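PDB 3P1W: RabGDI protein from Plasmodium falciparum 3D7, which probably binds prenylated Rab GTPases in their GDP-bound form, slowing nucleotide release and keeping them soluble between membranes. Local coordinates for residues L47-N52 against T272-K277; Q325-I330 against V410-L415; S359-N364 against V382-E387. One frame throughout, in Å; residues are numbered along the deposited sequence.

Interaction 1. Residues L47-N52 against T272-K277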
# COMPACT_ATOMS: atom_id res chain seq x y z
N LEU A 47 -6.34 12.47 -21.42
CA LEU A 47 -7.39 11.51 -21.74
C LEU A 47 -7.05 10.24 -20.95
O LEU A 47 -5.89 9.82 -20.97
CB LEU A 47 -7.38 11.18 -23.22
CG LEU A 47 -8.38 10.13 -23.73
CD1 LEU A 47 -9.83 10.53 -23.44
CD2 LEU A 47 -8.19 9.89 -25.24
N VAL A 48 -8.04 9.65 -20.29
CA VAL A 48 -7.84 8.42 -19.50
C VAL A 48 -8.71 7.32 -20.09
O VAL A 48 -9.94 7.51 -20.20
CB VAL A 48 -8.19 8.65 -18.02
CG1 VAL A 48 -7.95 7.38 -17.18
CG2 VAL A 48 -7.37 9.84 -17.48
N LEU A 49 -8.09 6.21 -20.50
CA LEU A 49 -8.76 5.11 -21.19
C LEU A 49 -8.54 3.80 -20.46
O LEU A 49 -7.42 3.56 -19.99
CB LEU A 49 -8.19 4.93 -22.60
CG LEU A 49 -8.22 6.20 -23.46
CD1 LEU A 49 -7.64 5.91 -24.83
CD2 LEU A 49 -9.65 6.71 -23.56
N ASP A 50 -9.56 2.95 -20.42
CA ASP A 50 -9.46 1.64 -19.80
C ASP A 50 -10.24 0.63 -20.62
O ASP A 50 -11.41 0.86 -20.99
CB ASP A 50 -10.01 1.71 -18.36
CG ASP A 50 -9.60 0.50 -17.49
OD1 ASP A 50 -9.50 -0.64 -17.99
OD2 ASP A 50 -9.37 0.72 -16.30
N ARG A 51 -9.61 -0.50 -20.91
CA ARG A 51 -10.25 -1.56 -21.67
C ARG A 51 -11.43 -2.22 -20.93
O ARG A 51 -12.31 -2.78 -21.56
CB ARG A 51 -9.23 -2.63 -22.06
CG ARG A 51 -8.72 -3.48 -20.91
CD ARG A 51 -7.82 -4.63 -21.36
NE ARG A 51 -6.48 -4.18 -21.71
CZ ARG A 51 -5.47 -4.00 -20.85
NH1 ARG A 51 -5.62 -4.18 -19.55
NH2 ARG A 51 -4.29 -3.61 -21.30
N ASN A 52 -11.41 -2.16 -19.60
CA ASN A 52 -12.38 -2.84 -18.76
C ASN A 52 -13.69 -2.08 -18.68
O ASN A 52 -13.71 -0.86 -18.90
CB ASN A 52 -11.81 -2.99 -17.33
CG ASN A 52 -10.59 -3.89 -17.27
OD1 ASN A 52 -10.46 -4.85 -18.03
ND2 ASN A 52 -9.68 -3.59 -16.33
N THR A 272 -11.40 13.63 -19.34
CA THR A 272 -12.36 12.67 -18.83
C THR A 272 -11.87 11.24 -18.95
O THR A 272 -10.95 10.93 -19.72
CB THR A 272 -13.75 12.73 -19.53
OG1 THR A 272 -14.74 12.16 -18.65
CG2 THR A 272 -13.73 11.97 -20.88
N PHE A 273 -12.52 10.38 -18.17
CA PHE A 273 -12.16 8.97 -18.07
C PHE A 273 -13.11 8.21 -18.99
O PHE A 273 -14.28 8.63 -19.18
CB PHE A 273 -12.32 8.48 -16.64
CG PHE A 273 -11.21 8.89 -15.68
CD1 PHE A 273 -10.59 10.13 -15.76
CD2 PHE A 273 -10.84 8.04 -14.64
CE1 PHE A 273 -9.60 10.50 -14.85
CE2 PHE A 273 -9.85 8.42 -13.71
CZ PHE A 273 -9.24 9.65 -13.83
N MET A 274 -12.62 7.14 -19.61
CA MET A 274 -13.44 6.34 -20.51
C MET A 274 -13.20 4.87 -20.30
O MET A 274 -12.08 4.39 -20.45
CB MET A 274 -13.13 6.68 -21.98
CG MET A 274 -13.27 8.16 -22.32
SD MET A 274 -13.21 8.41 -24.11
CE MET A 274 -14.95 8.17 -24.54
N LEU A 275 -14.27 4.15 -20.00
CA LEU A 275 -14.21 2.71 -19.88
C LEU A 275 -14.52 2.06 -21.22
O LEU A 275 -14.94 2.72 -22.16
CB LEU A 275 -15.21 2.22 -18.83
CG LEU A 275 -14.96 2.74 -17.41
CD1 LEU A 275 -16.13 2.39 -16.50
CD2 LEU A 275 -13.63 2.21 -16.86
N ASN A 276 -14.31 0.74 -21.29
CA ASN A 276 -14.62 -0.04 -22.49
C ASN A 276 -13.92 0.45 -23.76
O ASN A 276 -14.47 0.33 -24.88
CB ASN A 276 -16.13 -0.10 -22.73
CG ASN A 276 -16.87 -0.66 -21.55
OD1 ASN A 276 -16.67 -1.83 -21.17
ND2 ASN A 276 -17.73 0.16 -20.96
N LYS A 277 -12.72 1.00 -23.59
CA LYS A 277 -11.93 1.55 -24.70
C LYS A 277 -10.71 0.70 -24.98
O LYS A 277 -9.72 0.76 -24.23
CB LYS A 277 -11.50 2.98 -24.39
CG LYS A 277 -12.63 4.00 -24.46
CD LYS A 277 -13.21 4.12 -25.87
CE LYS A 277 -14.21 5.26 -25.97
NZ LYS A 277 -15.14 5.02 -27.09
O HOH W 1 -14.85 -3.73 -21.74

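Interaction 2. Residues Q325-I330 against V410-L415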
# COMPACT_ATOMS: atom_id res chain seq x y z
N GLN A 325 6.60 -12.62 -8.12
CA GLN A 325 5.14 -12.72 -8.03
C GLN A 325 4.68 -12.35 -6.63
O GLN A 325 5.44 -12.48 -5.67
CB GLN A 325 4.66 -14.16 -8.33
CG GLN A 325 4.90 -14.64 -9.76
CD GLN A 325 4.16 -15.91 -10.07
OE1 GLN A 325 4.32 -16.91 -9.39
NE2 GLN A 325 3.36 -15.88 -11.13
N VAL A 326 3.43 -11.93 -6.53
CA VAL A 326 2.76 -11.63 -5.26
C VAL A 326 1.54 -12.56 -5.14
O VAL A 326 0.89 -12.87 -6.15
CB VAL A 326 2.36 -10.15 -5.17
CG1 VAL A 326 1.45 -9.69 -6.38
CG2 VAL A 326 1.63 -9.89 -3.84
N ILE A 327 1.26 -13.06 -3.91
CA ILE A 327 0.03 -13.78 -3.63
C ILE A 327 -0.76 -12.96 -2.65
O ILE A 327 -0.20 -12.37 -1.70
CB ILE A 327 0.32 -15.23 -3.11
CG1 ILE A 327 -0.99 -15.96 -2.82
CG2 ILE A 327 1.29 -15.21 -1.88
CD1 ILE A 327 -0.80 -17.52 -2.61
N ARG A 328 -2.05 -12.82 -2.94
CA ARG A 328 -3.02 -12.26 -2.02
C ARG A 328 -4.17 -13.21 -1.85
O ARG A 328 -4.70 -13.75 -2.81
CB ARG A 328 -3.56 -10.88 -2.50
CG ARG A 328 -2.50 -9.83 -2.66
CD ARG A 328 -3.05 -8.45 -2.89
NE ARG A 328 -1.94 -7.52 -3.07
CZ ARG A 328 -1.29 -7.32 -4.23
NH1 ARG A 328 -1.68 -7.92 -5.35
NH2 ARG A 328 -0.26 -6.49 -4.29
N CYS A 329 -4.53 -13.44 -0.58
CA CYS A 329 -5.61 -14.33 -0.23
C CYS A 329 -6.60 -13.53 0.58
O CYS A 329 -6.32 -13.13 1.70
CB CYS A 329 -5.09 -15.51 0.61
SG CYS A 329 -6.43 -16.73 0.87
N ILE A 330 -7.76 -13.29 -0.03
CA ILE A 330 -8.89 -12.66 0.62
C ILE A 330 -9.72 -13.71 1.34
O ILE A 330 -10.15 -14.69 0.72
CB ILE A 330 -9.76 -11.90 -0.42
CG1 ILE A 330 -8.93 -10.78 -1.07
CG2 ILE A 330 -11.07 -11.39 0.24
CD1 ILE A 330 -9.53 -10.19 -2.38
N VAL A 410 -8.07 -16.51 -3.77
CA VAL A 410 -6.64 -16.41 -3.96
C VAL A 410 -6.28 -15.89 -5.34
O VAL A 410 -6.85 -16.34 -6.34
CB VAL A 410 -5.94 -17.76 -3.82
CG1 VAL A 410 -4.44 -17.57 -4.07
CG2 VAL A 410 -6.21 -18.37 -2.44
N LYS A 411 -5.36 -14.92 -5.40
CA LYS A 411 -4.87 -14.38 -6.68
C LYS A 411 -3.36 -14.26 -6.62
O LYS A 411 -2.79 -13.65 -5.70
CB LYS A 411 -5.49 -13.02 -7.00
CG LYS A 411 -5.16 -12.50 -8.38
CD LYS A 411 -5.93 -11.21 -8.64
CE LYS A 411 -5.61 -10.64 -10.02
NZ LYS A 411 -6.44 -9.44 -10.25
N ILE A 412 -2.70 -14.88 -7.59
CA ILE A 412 -1.27 -14.78 -7.74
C ILE A 412 -0.96 -13.96 -8.99
O ILE A 412 -1.51 -14.23 -10.08
CB ILE A 412 -0.61 -16.16 -7.82
CG1 ILE A 412 -0.85 -16.94 -6.52
CG2 ILE A 412 0.91 -16.02 -8.09
CD1 ILE A 412 -0.56 -18.48 -6.65
N SER A 413 -0.16 -12.92 -8.83
CA SER A 413 0.10 -11.97 -9.92
C SER A 413 1.61 -11.80 -10.15
O SER A 413 2.41 -11.79 -9.19
CB SER A 413 -0.51 -10.61 -9.59
OG SER A 413 -1.92 -10.68 -9.39
N ASP A 414 2.00 -11.58 -11.41
CA ASP A 414 3.38 -11.25 -11.73
C ASP A 414 3.67 -9.82 -11.29
O ASP A 414 2.81 -8.94 -11.38
CB ASP A 414 3.68 -11.42 -13.23
CG ASP A 414 3.60 -12.86 -13.70
OD1 ASP A 414 3.89 -13.81 -12.96
OD2 ASP A 414 3.23 -13.04 -14.88
N LEU A 415 4.88 -9.60 -10.79
CA LEU A 415 5.37 -8.28 -10.40
C LEU A 415 6.33 -7.77 -11.45
O LEU A 415 7.37 -8.42 -11.72
CB LEU A 415 6.11 -8.34 -9.06
CG LEU A 415 5.29 -8.71 -7.82
CD1 LEU A 415 6.21 -8.94 -6.59
CD2 LEU A 415 4.22 -7.63 -7.54

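Interaction 3. Residues S359-N364 against V382-E387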
# COMPACT_ATOMS: atom_id res chain seq x y z
N SER A 359 11.27 -12.09 2.86
CA SER A 359 10.42 -10.91 2.65
C SER A 359 9.22 -10.97 3.59
O SER A 359 8.75 -12.07 3.96
CB SER A 359 9.99 -10.83 1.19
OG SER A 359 9.20 -11.96 0.80
N ASP A 360 8.75 -9.80 4.02
CA ASP A 360 7.71 -9.75 5.05
C ASP A 360 6.36 -10.27 4.50
O ASP A 360 6.12 -10.28 3.28
CB ASP A 360 7.53 -8.33 5.58
CG ASP A 360 8.73 -7.82 6.40
OD1 ASP A 360 9.80 -8.48 6.51
OD2 ASP A 360 8.57 -6.71 6.95
N ILE A 361 5.49 -10.65 5.41
CA ILE A 361 4.09 -10.98 5.07
C ILE A 361 3.19 -10.01 5.83
O ILE A 361 3.54 -9.56 6.93
CB ILE A 361 3.79 -12.46 5.34
CG1 ILE A 361 4.66 -13.33 4.41
CG2 ILE A 361 2.31 -12.78 5.18
CD1 ILE A 361 4.46 -14.86 4.54
N TYR A 362 2.05 -9.69 5.22
CA TYR A 362 1.15 -8.67 5.74
C TYR A 362 -0.29 -9.17 5.77
O TYR A 362 -0.69 -9.95 4.93
CB TYR A 362 1.24 -7.42 4.87
CG TYR A 362 2.65 -6.93 4.58
CD1 TYR A 362 3.24 -5.93 5.35
CD2 TYR A 362 3.42 -7.49 3.54
CE1 TYR A 362 4.52 -5.47 5.10
CE2 TYR A 362 4.71 -7.04 3.28
CZ TYR A 362 5.26 -6.04 4.05
OH TYR A 362 6.53 -5.60 3.83
N ILE A 363 -1.06 -8.71 6.74
CA ILE A 363 -2.49 -9.03 6.82
C ILE A 363 -3.26 -7.75 7.14
O ILE A 363 -2.97 -7.08 8.14
CB ILE A 363 -2.82 -10.07 7.89
CG1 ILE A 363 -1.89 -11.28 7.80
CG2 ILE A 363 -4.30 -10.42 7.84
CD1 ILE A 363 -2.11 -12.38 8.88
N ASN A 364 -4.21 -7.39 6.27
CA ASN A 364 -5.16 -6.32 6.57
C ASN A 364 -6.52 -6.89 6.88
O ASN A 364 -6.90 -7.90 6.32
CB ASN A 364 -5.25 -5.35 5.42
CG ASN A 364 -4.11 -4.38 5.43
OD1 ASN A 364 -3.37 -4.27 6.43
ND2 ASN A 364 -3.92 -3.66 4.33
N VAL A 382 -4.39 -11.56 3.26
CA VAL A 382 -3.00 -11.94 3.49
C VAL A 382 -2.23 -11.71 2.21
O VAL A 382 -2.66 -12.17 1.18
CB VAL A 382 -2.90 -13.41 3.90
CG1 VAL A 382 -1.43 -13.82 4.09
CG2 VAL A 382 -3.71 -13.71 5.19
N SER A 383 -1.08 -11.03 2.28
CA SER A 383 -0.28 -10.76 1.11
C SER A 383 1.17 -11.10 1.37
O SER A 383 1.70 -10.84 2.48
CB SER A 383 -0.44 -9.28 0.69
OG SER A 383 -0.11 -8.41 1.78
N ALA A 384 1.82 -11.68 0.37
CA ALA A 384 3.19 -12.09 0.46
C ALA A 384 3.88 -12.01 -0.89
O ALA A 384 3.25 -12.16 -1.93
CB ALA A 384 3.29 -13.54 1.01
N THR A 385 5.20 -11.83 -0.86
CA THR A 385 6.03 -12.01 -2.05
C THR A 385 6.34 -13.49 -2.18
O THR A 385 6.73 -14.12 -1.20
CB THR A 385 7.34 -11.22 -2.00
OG1 THR A 385 7.06 -9.86 -1.70
CG2 THR A 385 8.11 -11.32 -3.38
N VAL A 386 6.13 -14.04 -3.37
CA VAL A 386 6.31 -15.46 -3.59
C VAL A 386 7.82 -15.78 -3.61
O VAL A 386 8.57 -15.20 -4.39
CB VAL A 386 5.66 -15.91 -4.89
CG1 VAL A 386 6.02 -17.38 -5.15
CG2 VAL A 386 4.13 -15.68 -4.87
N GLU A 387 8.26 -16.67 -2.73
CA GLU A 387 9.65 -17.10 -2.67
C GLU A 387 9.89 -18.56 -3.05
O GLU A 387 11.06 -18.97 -3.20
CB GLU A 387 10.22 -16.85 -1.25
CG GLU A 387 10.24 -15.39 -0.93
CD GLU A 387 10.94 -15.00 0.36
OE1 GLU A 387 11.37 -15.88 1.15
OE2 GLU A 387 11.06 -13.76 0.54
O HOH W 2 6.70 -12.33 1.54
O HOH W 3 6.73 -9.01 0.91

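Interaction 1. Residues L47-N52 against T272-K277
Val48 pairs with Phe273 and Leu49 with Met274 in parallel register, the chains running side by side until both leave the sheet at Asp50 and Leu275. Val48 N gives its hydrogen to Thr272 O, Val48 O receives Met274 N at 2.8 Å, and Asp50 N bonds to Met274 O.

On one face Val48 lies against the Phe273 ring. Its CG1, set anti to the backbone N (chi1 -179°), stands 3.8 Å above the ring centroid in a CH-pi contact, while CG2 reaches ring atom CE1 at 3.5 Å. A beta-branched residue suits this place, since its two methyls spread over a flat neighbour. Ser36 of helix 30-41 touches both side chains; Cys33 of that helix and Ser263 and Cys266 of helix 257-268 pack on Phe273. On the other face Leu49 runs beside Met274, CD2 to CB at 3.8 Å, and the sulfur of Met274 also meets Leu47 CD1.

Past the strands the bonding continues between turns. Lys277 N reaches Asp50 O at 2.9 Å and Asn276 N reaches Asn52 O, each from above the carbonyl plane. Asp50 OD1 accepts Asn52 N at 2.9 Å, an Asx turn that bends the chain; the other oxygen, OD2, is held by Thr28. A water bridges Arg51 O and Asn276 OD1, where an exposed amide is at home. Arg51 itself turns to Ser311 and lies against Tyr312 in a cation-pi contact, whereas Lys277 forms a salt bridge with Glu299.

Strand 46-49 also pairs in parallel with strand 20-26, which leads into helix 30-41. This strand-helix-strand unit, with an acidic residue just past its second strand and a further parallel strand beside it, is characteristic of the Rossmann-like dinucleotide-binding fold to which the GDI family is related.

Interaction 2. Residues Q325-I330 against V410-L415
Val410 opens the contact by resting between two residues of the facing strand: its CG2 touches Cys329 SG at 3.7 Å, and CG1 reaches Ile327 CD1. The small, polarisable thiol fits closely beside a methyl. At Lys411 the backbones exchange two bonds with Arg328, Lys411 N to Arg328 O and Arg328 N to Lys411 O. Both long side chains leave on the same face but diverge; the Arg328 guanidinium takes Val326 CG2 over one of its faces and gives NH2 to the carbonyls of Tyr433 and Asp434.

Ile412 returns to the face of Val410, and its CG1 packs at 3.8 Å on Ile327 CG1, the two branched chains fitting at a slant. Its other branch, CG2, trans to the backbone N, lies against the amide of Gln325. Ser413 forms the second pair of backbone bonds, with Val326, at 2.9 Å for Ser413 N to Val326 O; its short side chain lets Val326 CG1 pack against Ser413 CB.

Asp414 and Gln325 lie alongside each other, with amide and carboxylate planes nearly coplanar, 28° apart. Gln325 NE2 meets Asp414 OD1 at 2.8 Å, nearly in line with the C-O bond, and Lys322 adds a salt bridge to the same oxygen, probably steadying its negative charge. Leu415 points its side chain toward the facing strand, CD2 against Val326 CG1 at 3.6 Å, the two side chains crossing at about a right angle.

The two strands are antiparallel, at 159°, in a mixed sheet. Strand 320-333 is flanked on its other edge by strand 378-385, and Pro391 and Ile392 of helix 391-394 lie on the face of Ile327, Val410 and Ile412.

Interaction 3. Residues S359-N364 against V382-E387
Ile361 fits its two branches against different parts of the facing strand: CG1 packs on Ala384 CB at 3.7 Å, while CG2 leans over Ser383 O and meets Val382 CG1. Alanine suits this spot because its single methyl lets the isoleucine branch come close. Two residues along, on the same face, Val382 CG2 fits the flank of Ile363, touching CG1 at 4.0 Å with the side chains pointing the same way. Pro398 of helix 396-400 closes over Ile361 and Val382.

Tyr362 and Ser383 point to the other face, joined by two backbone bonds, Ser383 N to Tyr362 O at 2.9 Å and Tyr362 N to Ser383 O. These strands, 361-367 and 378-385, form a beta hairpin within the larger mixed sheet. The slim Ser383 side chain sits against Tyr362 CB and gives its hydroxyl to Ala435 O.

Towards Ser359 the strands part, and two waters take over the bridging: one accepts from Thr385 N and donates to Ser359 OG, with Asp360 O also close enough to share it, and another joins Asp360 O to Thr385 OG1. Ser359 OG, placed between its own N and carbonyl carbon (chi1 63°), donates to Glu387 OE2 at 2.6 Å from above the carboxylate plane, and Thr385 CB packs against that same hydroxyl.

In the fold
Interactions 2 and 3 belong to one mixed sheet, their centres 9 Å apart, and join directly through strands 320-333 and 378-385: Cys329 N lies 2.9 Å from Val382 O in a probable hydrogen bond, and Gln325 O is similarly placed to Val386 N. Interaction 3 is the more buried, with small residues between its strands, and waters with a Ser359-Glu387 bond where they separate; interaction 2, which adds strand 405-418 beside strand 320-333, mixes aliphatic packing with charged side chains. Interaction 1, in a different sheet, is only partly buried and lies farthest of the three from the chain's centre. It is parallel rather than antiparallel, and an aromatic contact gives way to polar turns.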